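Methanol--corrinoid protein co-methyltransferase (Methanosarcina barkeri, PDB 2I2X) transfers the methyl group of methanol to the cob(I)amide carried by its corrinoid partner protein MtaC, the step that brings methanol into methanogenesis. Local coordinates at residues H124-I129 and L147-Q152. Residues are numbered along the deposited sequence; the frame is centred on the assembly and turned at random.
Sequences HTIGDI and LEAFEQ
Q152 N donates to E148 O at 2.9 Å, one of the helical bonds that hold A149 and F150 in the turn packed against I126. Between the two segments the contact itself is apolar. I126 lies over one face of the F150 ring: its CB stands 3.9 Å from the ring centroid, 17° off the normal, in a CH-pi contact, and comes to 3.7 Å from F150 CZ. Both branches are shared between the ring and A149. CG1 sits above the middle of the ring and 3.8 Å from A149 CB, while CG2, which also reaches A149 CB, lies over the same face above the CE2 side, 3.8 Å from F150 CE2. With CG anti to its own carbonyl carbon (chi1 -75°), F150 swings the ring from the helix toward the strand, beneath the isoleucine. Around the ring, F146 packs edge-to-face, and I203, L161 and V163 also touch F150. A serine in place of F150 would probably open a gap under I126 and leave its CB and CG1 without the aromatic face they rest on. Backbone hydrogen bonding ties I126 to S162 of the neighbouring strand, and its side chain lies about 9 Å from that of the zinc ligand E164. Helix 143-155 thus packs on strand 119-126 within a beta-alpha-beta unit completed by strand 160-163, the repeating element of a TIM barrel.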
loop_
_atom_site.group_PDB
_atom_site.type_symbol
_atom_site.label_atom_id
_atom_site.label_comp_id
_atom_site.label_asym_id
_atom_site.label_seq_id
_atom_site.Cartn_x
_atom_site.Cartn_y
_atom_site.Cartn_z
ATOM N N HIS A 124 6.534 18.361 -11.369
ATOM C CA HIS A 124 7.669 17.671 -11.917
ATOM C C HIS A 124 8.858 18.015 -11.070
ATOM O O HIS A 124 9.110 19.185 -10.789
ATOM C CB HIS A 124 7.924 18.105 -13.361
ATOM C CG HIS A 124 7.451 17.112 -14.374
ATOM N ND1 HIS A 124 6.216 16.492 -14.294
ATOM C CD2 HIS A 124 8.054 16.609 -15.472
ATOM C CE1 HIS A 124 6.077 15.666 -15.315
ATOM N NE2 HIS A 124 7.185 15.704 -16.032
ATOM N N THR A 125 9.578 16.979 -10.665
ATOM C CA THR A 125 10.792 17.086 -9.882
ATOM C C THR A 125 11.964 16.639 -10.771
ATOM O O THR A 125 12.175 15.430 -11.005
ATOM C CB THR A 125 10.687 16.187 -8.638
ATOM O OG1 THR A 125 9.589 16.625 -7.850
ATOM C CG2 THR A 125 11.989 16.205 -7.786
ATOM N N ILE A 126 12.714 17.632 -11.273
ATOM C CA ILE A 126 13.850 17.409 -12.142
ATOM C C ILE A 126 14.875 16.622 -11.333
ATOM O O ILE A 126 14.951 16.759 -10.110
ATOM C CB ILE A 126 14.377 18.786 -12.647
ATOM C CG1 ILE A 126 13.501 19.318 -13.797
ATOM C CG2 ILE A 126 15.854 18.733 -13.163
ATOM C CD1 ILE A 126 11.999 19.318 -13.552
ATOM N N GLY A 127 15.620 15.746 -11.993
ATOM C CA GLY A 127 16.786 15.134 -11.351
ATOM C C GLY A 127 18.021 16.040 -11.231
ATOM O O GLY A 127 18.356 16.776 -12.163
ATOM N N ASP A 128 18.708 15.994 -10.089
ATOM C CA ASP A 128 19.961 16.736 -9.968
ATOM C C ASP A 128 21.014 15.985 -10.725
ATOM O O ASP A 128 21.673 15.106 -10.189
ATOM C CB ASP A 128 20.408 16.986 -8.521
ATOM C CG ASP A 128 21.400 18.170 -8.415
ATOM O OD1 ASP A 128 22.054 18.473 -9.443
ATOM O OD2 ASP A 128 21.532 18.779 -7.321
ATOM N N ILE A 129 21.147 16.334 -11.995
ATOM C CA ILE A 129 22.047 15.637 -12.899
ATOM C C ILE A 129 23.501 16.171 -12.861
ATOM O O ILE A 129 24.365 15.643 -13.562
ATOM C CB ILE A 129 21.503 15.697 -14.343
ATOM C CG1 ILE A 129 21.361 17.155 -14.824
ATOM C CG2 ILE A 129 20.203 14.990 -14.430
ATOM C CD1 ILE A 129 21.122 17.312 -16.333
ATOM N N LEU A 147 18.989 23.341 -16.124
ATOM C CA LEU A 147 18.022 24.434 -16.317
ATOM C C LEU A 147 17.024 24.176 -17.438
ATOM O O LEU A 147 15.842 24.510 -17.292
ATOM C CB LEU A 147 18.739 25.764 -16.578
ATOM C CG LEU A 147 19.612 26.346 -15.462
ATOM C CD1 LEU A 147 20.010 27.801 -15.817
ATOM C CD2 LEU A 147 18.952 26.262 -14.058
ATOM N N GLU A 148 17.503 23.618 -18.554
ATOM C CA GLU A 148 16.654 23.294 -19.695
ATOM C C GLU A 148 15.578 22.301 -19.277
ATOM O O GLU A 148 14.457 22.346 -19.785
ATOM C CB GLU A 148 17.459 22.652 -20.822
ATOM C CG GLU A 148 18.309 23.571 -21.648
ATOM C CD GLU A 148 19.125 22.826 -22.720
ATOM O OE1 GLU A 148 18.544 21.975 -23.444
ATOM O OE2 GLU A 148 20.342 23.113 -22.844
ATOM N N ALA A 149 15.917 21.389 -18.369
ATOM C CA ALA A 149 14.922 20.453 -17.891
ATOM C C ALA A 149 13.773 21.196 -17.182
ATOM O O ALA A 149 12.590 20.934 -17.468
ATOM C CB ALA A 149 15.538 19.374 -17.012
ATOM N N PHE A 150 14.117 22.135 -16.301
ATOM C CA PHE A 150 13.095 22.885 -15.592
ATOM C C PHE A 150 12.270 23.655 -16.597
ATOM O O PHE A 150 11.056 23.626 -16.543
ATOM C CB PHE A 150 13.670 23.865 -14.558
ATOM C CG PHE A 150 14.177 23.221 -13.307
ATOM C CD1 PHE A 150 13.301 22.887 -12.264
ATOM C CD2 PHE A 150 15.548 22.986 -13.140
ATOM C CE1 PHE A 150 13.766 22.297 -11.092
ATOM C CE2 PHE A 150 16.034 22.382 -11.956
ATOM C CZ PHE A 150 15.127 22.032 -10.934
ATOM N N GLU A 151 12.897 24.344 -17.530
ATOM C CA GLU A 151 12.055 25.200 -18.344
ATOM C C GLU A 151 11.224 24.475 -19.415
ATOM O O GLU A 151 10.120 24.899 -19.744
ATOM C CB GLU A 151 12.805 26.430 -18.839
ATOM C CG GLU A 151 13.094 26.527 -20.277
ATOM C CD GLU A 151 13.829 27.846 -20.576
ATOM O OE1 GLU A 151 13.151 28.896 -20.750
ATOM O OE2 GLU A 151 15.083 27.816 -20.613
ATOM N N GLN A 152 11.746 23.359 -19.916
ATOM C CA GLN A 152 11.032 22.573 -20.897
ATOM C C GLN A 152 9.800 21.929 -20.279
ATOM O O GLN A 152 8.731 21.948 -20.898
ATOM C CB GLN A 152 11.935 21.523 -21.525
ATOM C CG GLN A 152 12.961 22.092 -22.486
ATOM C CD GLN A 152 12.308 22.660 -23.705
ATOM O OE1 GLN A 152 11.497 21.983 -24.359
ATOM N NE2 GLN A 152 12.632 23.925 -24.025
#